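Local coordinates for putative extracellular solute-binding protein (Bordetella bronchiseptica, PDB 4P56) that binds mandelate, and probably captures such aromatic hydroxy acids in the periplasm for uptake by a TRAP transporter, at residues Lys68-Pro73 with Phe77-Asp82; Arg98-Lys103 with Leu315-Ala320; Glu212-Phe217 with Lys283-Gly288. One frame throughout, in Å; residues are numbered along the deposited sequence.

The three contacts, each partly buried, have centres about 17 to 18 Å from the chain's centre, and only contact 3 contains residues of the mandelate pocket. Contacts 1 and 2 follow one another along the chain and touch through two rings, Phe77 CE2 lying 4.1 Å from Phe99 CZ although the contact centres are about 25 Å apart. Contact 3 falls inside the long loop closed by contact 2, on the opposite side of the chain's centre, with about 17 Å between nearest atoms; its nearest atoms are about 9 Å from those of contact 1. Its residues Ser213 and Phe217 touch (R)-mandelic acid, while the side chain of Leu214 stands about 10 Å from the ligand.

Contact 1 of 3, residues Lys68-Pro73 with Phe77-Asp82; sequences KAVTNP and FDAVRD
Val70 meets Ala79 methyl to methyl where the loop after strand 62-65 passes alongside the helix that it enters. The touching branch is CG2, 4.1 Å from Ala79 CB; with CG1 at chi1 -59°, anti to the carbonyl carbon, CG2 sits between the two backbone arms and faces the helix. The backbone N of Val70 hydrogen-bonds to Ser32 OG, and its side chain also rests on Val85. Thr71 comes next and offers its methyl to the same alanine, CG2 lying 4.3 Å from Ala79 CB, and its side chain also touches His76. One small side chain thus receives a branch from each of two consecutive residues. Asn72 makes the turn into the helix: its OD1 hydrogen-bonds to Gly75 N and its carbonyl oxygen to His76 ND1. Pro73 turns off towards Trp34 and Pro191, the former a residue of the mandelate pocket.

On the helix the salt bridges run between residues of the same segment. Arg81 bends back, chi3 49°, and grips Asp78 side-on, NH2 standing 2.8 Å and NE 3.1 Å from Asp78 OD1. Both donors come from the same face of the carboxylate, NH2 from 74° out of its plane. Arg81 NH1 continues the network to Asp82 OD1 at 2.9 Å. Phe77 and Val80 instead pack on Ile241 in strand 237-242. With 84 Å² buried and no hydrogen bond between the segments, the chemistry implies a light, purely apolar closure of the loop over Ala79, the loop's polar ties going to Ser32, Gly75 and His76 instead.

Contact 2 of 3, residues Arg98-Lys103 with Leu315-Ala320; sequences RFQLTK and LDAAKA
Phe99 O, just ahead of the two residues that reach helix 310-320, is held by two donors of one residue: Thr102 OG1 at 2.8 Å and Thr102 N at 3.1 Å from Phe99 O. The hydroxyl approaches in the carbonyl plane, and the backbone bond closes the first turn of the 3-10 segment 100-103. That turn carries Gln100 and Leu101 towards the helix. Gln100 extends beyond CG, so that its amide oxygen OE1 lies 3.5 Å from Ala317 CB, while NE2 of the same amide bonds back to Gly97 O. Leu101 points its CD2 methyl at the helix backbone instead: Leu101 CD2 is 3.7 Å from Ala318 CA and 4.0 Å from Ala317 O. With CG anti to the carbonyl carbon (chi1 -63°), the end of the side chain comes nearer the helix than its CB; Leu101 CD2 to Ala318 CB is 4.4 Å. The backbone of Leu101 is fixed at both ends, N to Glu134 OE2 and O to Trp314 NE1, the latter tying the loop to the same helix. A 3-10 turn in the loop after strand 87-91 thus packs against two alanines of helix 310-320, far along the chain, in a solute-binding protein of family 7.

Contact 3 of 3, residues Glu212-Phe217 with Lys283-Gly288; sequences ESLVSF and KVLEGG
Apolar contacts come first: Leu214 and Val215 of helix 211-216 face Val284 and Leu285 at the end of helix 263-285. Leu214 reaches with CD2 alone, which lies 3.7 Å from Val284 CG1 and 3.8 Å from Leu285 CD2 and so fits beside two neighbours at once. CG of Leu214 is anti to the backbone N, chi1 176°, which sends the CD2 methyl across to the other helix. Val284 uses its other branch for Val215, CG2 to CG2 at 3.9 Å between Val284 and Val215. All three pairs cross obliquely.

Next to them is the mixed sheet of the alpha/beta solute-binding fold: both Leu214 and Leu285 touch Phe152 of strand 149-153, so Phe152 is touched from both helices.

No hydrogen bond joins the two segments, but Asp278 OD1, earlier on helix 263-285, takes one from Glu212 N and so ties the two helices. Glu212 spreads its carboxylate between two serines, Ser213 OG at 2.7 Å from Glu212 OE1 and Ser216 OG at 2.7 Å from Glu212 OE2; the first is met from 49° above the plane, the second on the syn side but tilted from the plane. OE1 also takes part in a hydrogen bond with His39 NE2, a pocket residue.

Among the rings, Phe217 meets Phe209, planes at about 25°; on the ligand side Phe217 and Ser213 touch (R)-mandelic acid.

Contact 1 of 3, residues Lys68-Pro73 with Phe77-Asp82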
loop_
_atom_site.group_PDB
_atom_site.type_symbol
_atom_site.label_atom_id
_atom_site.label_comp_id
_atom_site.label_asym_id
_atom_site.label_seq_id
_atom_site.Cartn_x
_atom_site.Cartn_y
_atom_site.Cartn_z
ATOM N N LYS A 68 -18.949 -9.735 -4.996
ATOM C CA LYS A 68 -17.866 -10.674 -4.668
ATOM C C LYS A 68 -16.617 -10.284 -5.421
ATOM O O LYS A 68 -16.682 -9.674 -6.502
ATOM C CB LYS A 68 -18.211 -12.119 -5.066
ATOM C CG LYS A 68 -19.272 -12.778 -4.238
ATOM C CD LYS A 68 -19.658 -14.140 -4.829
ATOM C CE LYS A 68 -21.104 -14.493 -4.488
ATOM N NZ LYS A 68 -21.489 -15.881 -4.896
ATOM N N ALA A 69 -15.456 -10.665 -4.893
ATOM C CA ALA A 69 -14.225 -10.517 -5.680
ATOM C C ALA A 69 -14.341 -11.419 -6.912
ATOM O O ALA A 69 -14.815 -12.539 -6.790
ATOM C CB ALA A 69 -12.984 -10.902 -4.822
ATOM N N VAL A 70 -13.957 -10.939 -8.098
ATOM C CA VAL A 70 -14.096 -11.761 -9.309
ATOM C C VAL A 70 -12.948 -12.755 -9.480
ATOM O O VAL A 70 -13.030 -13.673 -10.291
ATOM C CB VAL A 70 -14.213 -10.885 -10.585
ATOM C CG1 VAL A 70 -15.423 -9.982 -10.460
ATOM C CG2 VAL A 70 -12.957 -10.044 -10.792
ATOM N N THR A 71 -11.867 -12.550 -8.737
ATOM C CA THR A 71 -10.742 -13.488 -8.749
ATOM C C THR A 71 -9.925 -13.294 -7.476
ATOM O O THR A 71 -10.369 -12.607 -6.568
ATOM C CB THR A 71 -9.841 -13.282 -9.968
ATOM O OG1 THR A 71 -8.820 -14.285 -9.982
ATOM C CG2 THR A 71 -9.205 -11.888 -9.958
ATOM N N ASN A 72 -8.742 -13.899 -7.400
ATOM C CA ASN A 72 -7.887 -13.724 -6.219
ATOM C C ASN A 72 -7.240 -12.346 -6.232
ATOM O O ASN A 72 -7.277 -11.654 -7.238
ATOM C CB ASN A 72 -6.802 -14.800 -6.185
ATOM C CG ASN A 72 -5.984 -14.839 -7.462
ATOM O OD1 ASN A 72 -5.128 -14.005 -7.686
ATOM N ND2 ASN A 72 -6.262 -15.819 -8.318
ATOM N N PRO A 73 -6.626 -11.936 -5.120
ATOM C CA PRO A 73 -6.118 -10.543 -5.113
ATOM C C PRO A 73 -5.115 -10.194 -6.218
ATOM O O PRO A 73 -5.260 -9.177 -6.911
ATOM C CB PRO A 73 -5.499 -10.410 -3.718
ATOM C CG PRO A 73 -6.299 -11.413 -2.865
ATOM C CD PRO A 73 -6.660 -12.545 -3.777
ATOM N N PHE A 77 -5.200 -7.508 -11.473
ATOM C CA PHE A 77 -4.623 -6.685 -12.530
ATOM C C PHE A 77 -5.093 -7.224 -13.890
ATOM O O PHE A 77 -5.614 -6.484 -14.739
ATOM C CB PHE A 77 -3.092 -6.701 -12.456
ATOM C CG PHE A 77 -2.450 -5.728 -13.404
ATOM C CD1 PHE A 77 -2.366 -6.014 -14.740
ATOM C CD2 PHE A 77 -1.952 -4.520 -12.956
ATOM C CE1 PHE A 77 -1.815 -5.109 -15.639
ATOM C CE2 PHE A 77 -1.367 -3.600 -13.861
ATOM C CZ PHE A 77 -1.312 -3.898 -15.186
ATOM N N ASP A 78 -4.893 -8.520 -14.101
ATOM C CA ASP A 78 -5.345 -9.155 -15.339
ATOM C C ASP A 78 -6.878 -9.083 -15.527
ATOM O O ASP A 78 -7.350 -8.996 -16.663
ATOM C CB ASP A 78 -4.877 -10.613 -15.409
ATOM C CG ASP A 78 -3.376 -10.731 -15.678
ATOM O OD1 ASP A 78 -2.813 -9.794 -16.271
ATOM O OD2 ASP A 78 -2.764 -11.734 -15.268
ATOM N N ALA A 79 -7.640 -9.143 -14.440
ATOM C CA ALA A 79 -9.104 -9.021 -14.552
ATOM C C ALA A 79 -9.436 -7.720 -15.253
ATOM O O ALA A 79 -10.306 -7.683 -16.139
ATOM C CB ALA A 79 -9.772 -9.087 -13.211
ATOM N N VAL A 80 -8.720 -6.656 -14.901
ATOM C CA VAL A 80 -8.948 -5.367 -15.570
ATOM C C VAL A 80 -8.444 -5.381 -17.017
ATOM O O VAL A 80 -9.180 -4.993 -17.950
ATOM C CB VAL A 80 -8.361 -4.175 -14.736
ATOM C CG1 VAL A 80 -8.341 -2.894 -15.543
ATOM C CG2 VAL A 80 -9.183 -3.998 -13.489
ATOM N N ARG A 81 -7.213 -5.867 -17.211
ATOM C CA ARG A 81 -6.609 -5.874 -18.516
ATOM C C ARG A 81 -7.455 -6.692 -19.486
ATOM O O ARG A 81 -7.641 -6.303 -20.634
ATOM C CB ARG A 81 -5.187 -6.443 -18.438
ATOM C CG ARG A 81 -4.380 -6.276 -19.733
ATOM C CD ARG A 81 -2.952 -6.800 -19.503
ATOM N NE ARG A 81 -3.012 -8.125 -18.887
ATOM C CZ ARG A 81 -3.491 -9.213 -19.494
ATOM N NH1 ARG A 81 -3.931 -9.149 -20.743
ATOM N NH2 ARG A 81 -3.517 -10.376 -18.869
ATOM N N ASP A 82 -8.010 -7.797 -18.999
ATOM C CA ASP A 82 -8.779 -8.714 -19.839
ATOM C C ASP A 82 -10.233 -8.274 -19.999
ATOM O O ASP A 82 -11.000 -8.886 -20.728
ATOM C CB ASP A 82 -8.752 -10.120 -19.231
ATOM C CG ASP A 82 -7.348 -10.721 -19.182
ATOM O OD1 ASP A 82 -6.443 -10.203 -19.863
ATOM O OD2 ASP A 82 -7.152 -11.708 -18.443
#

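Contact 2 of 3, residues Arg98-Lys103 with Leu315-Ala320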
loop_
_atom_site.group_PDB
_atom_site.type_symbol
_atom_site.label_atom_id
_atom_site.label_comp_id
_atom_site.label_asym_id
_atom_site.label_seq_id
_atom_site.Cartn_x
_atom_site.Cartn_y
_atom_site.Cartn_z
ATOM N N ARG A 98 7.753 -6.697 -10.850
ATOM C CA ARG A 98 7.029 -5.933 -11.871
ATOM C C ARG A 98 6.843 -4.437 -11.639
ATOM O O ARG A 98 6.549 -3.653 -12.576
ATOM C CB ARG A 98 5.663 -6.588 -12.073
ATOM C CG ARG A 98 5.849 -7.947 -12.731
ATOM C CD ARG A 98 4.646 -8.359 -13.549
ATOM N NE ARG A 98 4.741 -9.759 -13.964
ATOM C CZ ARG A 98 5.259 -10.194 -15.115
ATOM N NH1 ARG A 98 5.774 -9.362 -16.021
ATOM N NH2 ARG A 98 5.263 -11.489 -15.358
ATOM N N PHE A 99 7.001 -4.070 -10.385
ATOM C CA PHE A 99 6.777 -2.711 -9.908
ATOM C C PHE A 99 7.973 -2.284 -9.065
ATOM O O PHE A 99 7.836 -1.627 -8.024
ATOM C CB PHE A 99 5.472 -2.612 -9.125
ATOM C CG PHE A 99 4.270 -2.857 -9.974
ATOM C CD1 PHE A 99 3.872 -1.919 -10.939
ATOM C CD2 PHE A 99 3.551 -4.038 -9.859
ATOM C CE1 PHE A 99 2.765 -2.163 -11.770
ATOM C CE2 PHE A 99 2.456 -4.299 -10.714
ATOM C CZ PHE A 99 2.062 -3.353 -11.662
ATOM N N GLN A 100 9.158 -2.622 -9.550
ATOM C CA GLN A 100 10.381 -2.271 -8.846
ATOM C C GLN A 100 10.523 -0.775 -8.664
ATOM O O GLN A 100 11.105 -0.325 -7.662
ATOM C CB GLN A 100 11.625 -2.767 -9.594
ATOM C CG GLN A 100 11.615 -4.225 -9.948
ATOM C CD GLN A 100 12.808 -4.611 -10.837
ATOM O OE1 GLN A 100 13.945 -4.153 -10.617
ATOM N NE2 GLN A 100 12.548 -5.442 -11.851
ATOM N N LEU A 101 10.004 0.010 -9.609
ATOM C CA LEU A 101 10.152 1.454 -9.522
ATOM C C LEU A 101 9.327 2.083 -8.382
ATOM O O LEU A 101 9.576 3.213 -8.028
ATOM C CB LEU A 101 9.796 2.165 -10.851
ATOM C CG LEU A 101 10.700 1.804 -12.040
ATOM C CD1 LEU A 101 10.313 2.556 -13.318
ATOM C CD2 LEU A 101 12.135 2.108 -11.672
ATOM N N THR A 102 8.338 1.389 -7.842
ATOM C CA THR A 102 7.548 1.975 -6.749
ATOM C C THR A 102 8.270 1.977 -5.400
ATOM O O THR A 102 7.813 2.614 -4.461
ATOM C CB THR A 102 6.194 1.258 -6.566
ATOM O OG1 THR A 102 6.422 -0.084 -6.119
ATOM C CG2 THR A 102 5.408 1.272 -7.872
ATOM N N LYS A 103 9.378 1.265 -5.305
ATOM C CA LYS A 103 10.008 1.022 -4.020
ATOM C C LYS A 103 10.633 2.276 -3.364
ATOM O O LYS A 103 10.870 2.273 -2.170
ATOM C CB LYS A 103 11.017 -0.113 -4.136
ATOM C CG LYS A 103 10.333 -1.501 -4.216
ATOM C CD LYS A 103 11.336 -2.657 -4.222
ATOM C CE LYS A 103 10.599 -4.012 -4.244
ATOM N NZ LYS A 103 11.542 -5.176 -4.090
ATOM N N LEU A 315 17.925 2.695 -7.270
ATOM C CA LEU A 315 18.636 3.498 -8.265
ATOM C C LEU A 315 19.039 2.655 -9.478
ATOM O O LEU A 315 18.881 3.083 -10.637
ATOM C CB LEU A 315 19.857 4.165 -7.624
ATOM C CG LEU A 315 19.477 5.304 -6.671
ATOM C CD1 LEU A 315 20.711 5.731 -5.865
ATOM C CD2 LEU A 315 18.901 6.523 -7.405
ATOM N N ASP A 316 19.547 1.451 -9.232
ATOM C CA ASP A 316 20.012 0.614 -10.351
ATOM C C ASP A 316 18.844 0.243 -11.270
ATOM O O ASP A 316 19.004 0.192 -12.494
ATOM C CB ASP A 316 20.670 -0.675 -9.854
ATOM C CG ASP A 316 22.028 -0.443 -9.188
ATOM O OD1 ASP A 316 22.657 0.632 -9.365
ATOM O OD2 ASP A 316 22.464 -1.373 -8.467
ATOM N N ALA A 317 17.679 -0.014 -10.676
ATOM C CA ALA A 317 16.457 -0.371 -11.429
ATOM C C ALA A 317 15.951 0.840 -12.197
ATOM O O ALA A 317 15.489 0.725 -13.347
ATOM C CB ALA A 317 15.364 -0.916 -10.472
ATOM N N ALA A 318 16.059 2.009 -11.577
ATOM C CA ALA A 318 15.628 3.260 -12.224
ATOM C C ALA A 318 16.471 3.509 -13.460
ATOM O O ALA A 318 15.960 3.874 -14.544
ATOM C CB ALA A 318 15.782 4.448 -11.259
ATOM N N LYS A 319 17.769 3.289 -13.318
ATOM C CA LYS A 319 18.684 3.490 -14.443
ATOM C C LYS A 319 18.348 2.499 -15.547
ATOM O O LYS A 319 18.331 2.851 -16.738
ATOM C CB LYS A 319 20.138 3.312 -13.996
ATOM C CG LYS A 319 21.144 3.545 -15.094
ATOM C CD LYS A 319 22.585 3.276 -14.618
ATOM C CE LYS A 319 23.605 3.937 -15.527
ATOM N NZ LYS A 319 24.989 3.761 -15.000
ATOM N N ALA A 320 18.084 1.253 -15.162
ATOM C CA ALA A 320 17.725 0.228 -16.159
ATOM C C ALA A 320 16.444 0.629 -16.915
ATOM O O ALA A 320 16.318 0.367 -18.099
ATOM C CB ALA A 320 17.543 -1.133 -15.497
#

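Contact 3 of 3, residues Glu212-Phe217 with Lys283-Gly288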
loop_
_atom_site.group_PDB
_atom_site.type_symbol
_atom_site.label_atom_id
_atom_site.label_comp_id
_atom_site.label_asym_id
_atom_site.label_seq_id
_atom_site.Cartn_x
_atom_site.Cartn_y
_atom_site.Cartn_z
ATOM N N GLU A 212 -4.158 -0.006 11.119
ATOM C CA GLU A 212 -5.587 -0.242 10.927
ATOM C C GLU A 212 -5.894 -1.724 10.714
ATOM O O GLU A 212 -6.952 -2.223 11.111
ATOM C CB GLU A 212 -6.133 0.596 9.748
ATOM C CG GLU A 212 -5.710 0.128 8.336
ATOM C CD GLU A 212 -6.546 -1.084 7.841
ATOM O OE1 GLU A 212 -6.015 -1.886 7.050
ATOM O OE2 GLU A 212 -7.693 -1.239 8.288
ATOM N N SER A 213 -4.936 -2.415 10.114
ATOM C CA SER A 213 -5.103 -3.778 9.688
ATOM C C SER A 213 -5.214 -4.721 10.877
ATOM O O SER A 213 -5.912 -5.721 10.790
ATOM C CB SER A 213 -3.914 -4.185 8.813
ATOM O OG SER A 213 -3.762 -3.275 7.725
ATOM N N LEU A 214 -4.560 -4.379 11.983
ATOM C CA LEU A 214 -4.722 -5.136 13.222
ATOM C C LEU A 214 -6.205 -5.340 13.524
ATOM O O LEU A 214 -6.631 -6.400 14.000
ATOM C CB LEU A 214 -4.050 -4.382 14.380
ATOM C CG LEU A 214 -4.214 -4.978 15.770
ATOM C CD1 LEU A 214 -3.320 -6.190 15.917
ATOM C CD2 LEU A 214 -3.898 -3.942 16.856
ATOM N N VAL A 215 -6.992 -4.298 13.270
ATOM C CA VAL A 215 -8.394 -4.319 13.644
ATOM C C VAL A 215 -9.257 -4.810 12.488
ATOM O O VAL A 215 -10.163 -5.629 12.694
ATOM C CB VAL A 215 -8.870 -2.929 14.110
ATOM C CG1 VAL A 215 -10.342 -2.941 14.460
ATOM C CG2 VAL A 215 -8.073 -2.495 15.292
ATOM N N SER A 216 -8.991 -4.332 11.273
ATOM C CA SER A 216 -9.917 -4.645 10.179
ATOM C C SER A 216 -9.806 -6.114 9.788
ATOM O O SER A 216 -10.765 -6.703 9.341
ATOM C CB SER A 216 -9.708 -3.712 8.975
ATOM O OG SER A 216 -8.395 -3.818 8.490
ATOM N N PHE A 217 -8.637 -6.713 9.985
ATOM C CA PHE A 217 -8.452 -8.131 9.694
ATOM C C PHE A 217 -8.705 -9.022 10.934
ATOM O O PHE A 217 -8.500 -10.240 10.903
ATOM C CB PHE A 217 -7.073 -8.349 9.083
ATOM C CG PHE A 217 -6.965 -7.842 7.663
ATOM C CD1 PHE A 217 -7.322 -8.652 6.592
ATOM C CD2 PHE A 217 -6.539 -6.561 7.403
ATOM C CE1 PHE A 217 -7.223 -8.186 5.283
ATOM C CE2 PHE A 217 -6.453 -6.079 6.091
ATOM C CZ PHE A 217 -6.795 -6.895 5.040
ATOM N N LYS A 283 -6.716 3.001 19.686
ATOM C CA LYS A 283 -7.389 2.661 20.943
ATOM C C LYS A 283 -7.058 1.209 21.292
ATOM O O LYS A 283 -6.893 0.865 22.462
ATOM C CB LYS A 283 -8.898 2.852 20.875
ATOM C CG LYS A 283 -9.587 2.580 22.223
ATOM C CD LYS A 283 -8.926 3.352 23.380
ATOM C CE LYS A 283 -9.824 3.445 24.636
ATOM N NZ LYS A 283 -10.067 2.133 25.307
ATOM N N VAL A 284 -6.958 0.353 20.279
ATOM C CA VAL A 284 -6.565 -1.025 20.522
ATOM C C VAL A 284 -5.060 -1.143 20.783
ATOM O O VAL A 284 -4.647 -1.835 21.714
ATOM C CB VAL A 284 -6.924 -1.944 19.327
ATOM C CG1 VAL A 284 -6.361 -3.349 19.540
ATOM C CG2 VAL A 284 -8.418 -2.006 19.147
ATOM N N LEU A 285 -4.236 -0.496 19.954
ATOM C CA LEU A 285 -2.784 -0.543 20.158
ATOM C C LEU A 285 -2.375 -0.101 21.551
ATOM O O LEU A 285 -1.472 -0.695 22.147
ATOM C CB LEU A 285 -2.037 0.361 19.167
ATOM C CG LEU A 285 -1.818 -0.116 17.747
ATOM C CD1 LEU A 285 -1.008 0.934 16.949
ATOM C CD2 LEU A 285 -1.118 -1.451 17.740
ATOM N N GLU A 286 -3.004 0.959 22.055
ATOM C CA GLU A 286 -2.569 1.559 23.321
ATOM C C GLU A 286 -3.311 0.983 24.528
ATOM O O GLU A 286 -3.099 1.418 25.661
ATOM C CB GLU A 286 -2.763 3.085 23.294
ATOM C CG GLU A 286 -1.943 3.800 22.208
ATOM C CD GLU A 286 -2.220 5.302 22.158
ATOM O OE1 GLU A 286 -3.160 5.774 22.844
ATOM O OE2 GLU A 286 -1.491 6.010 21.429
ATOM N N GLY A 287 -4.178 0.009 24.281
ATOM C CA GLY A 287 -5.165 -0.399 25.258
ATOM C C GLY A 287 -4.714 -1.316 26.386
ATOM O O GLY A 287 -5.467 -1.522 27.342
ATOM N N GLY A 288 -3.519 -1.886 26.276
ATOM C CA GLY A 288 -2.948 -2.638 27.380
ATOM C C GLY A 288 -2.844 -4.139 27.160
ATOM O O GLY A 288 -2.076 -4.807 27.851
#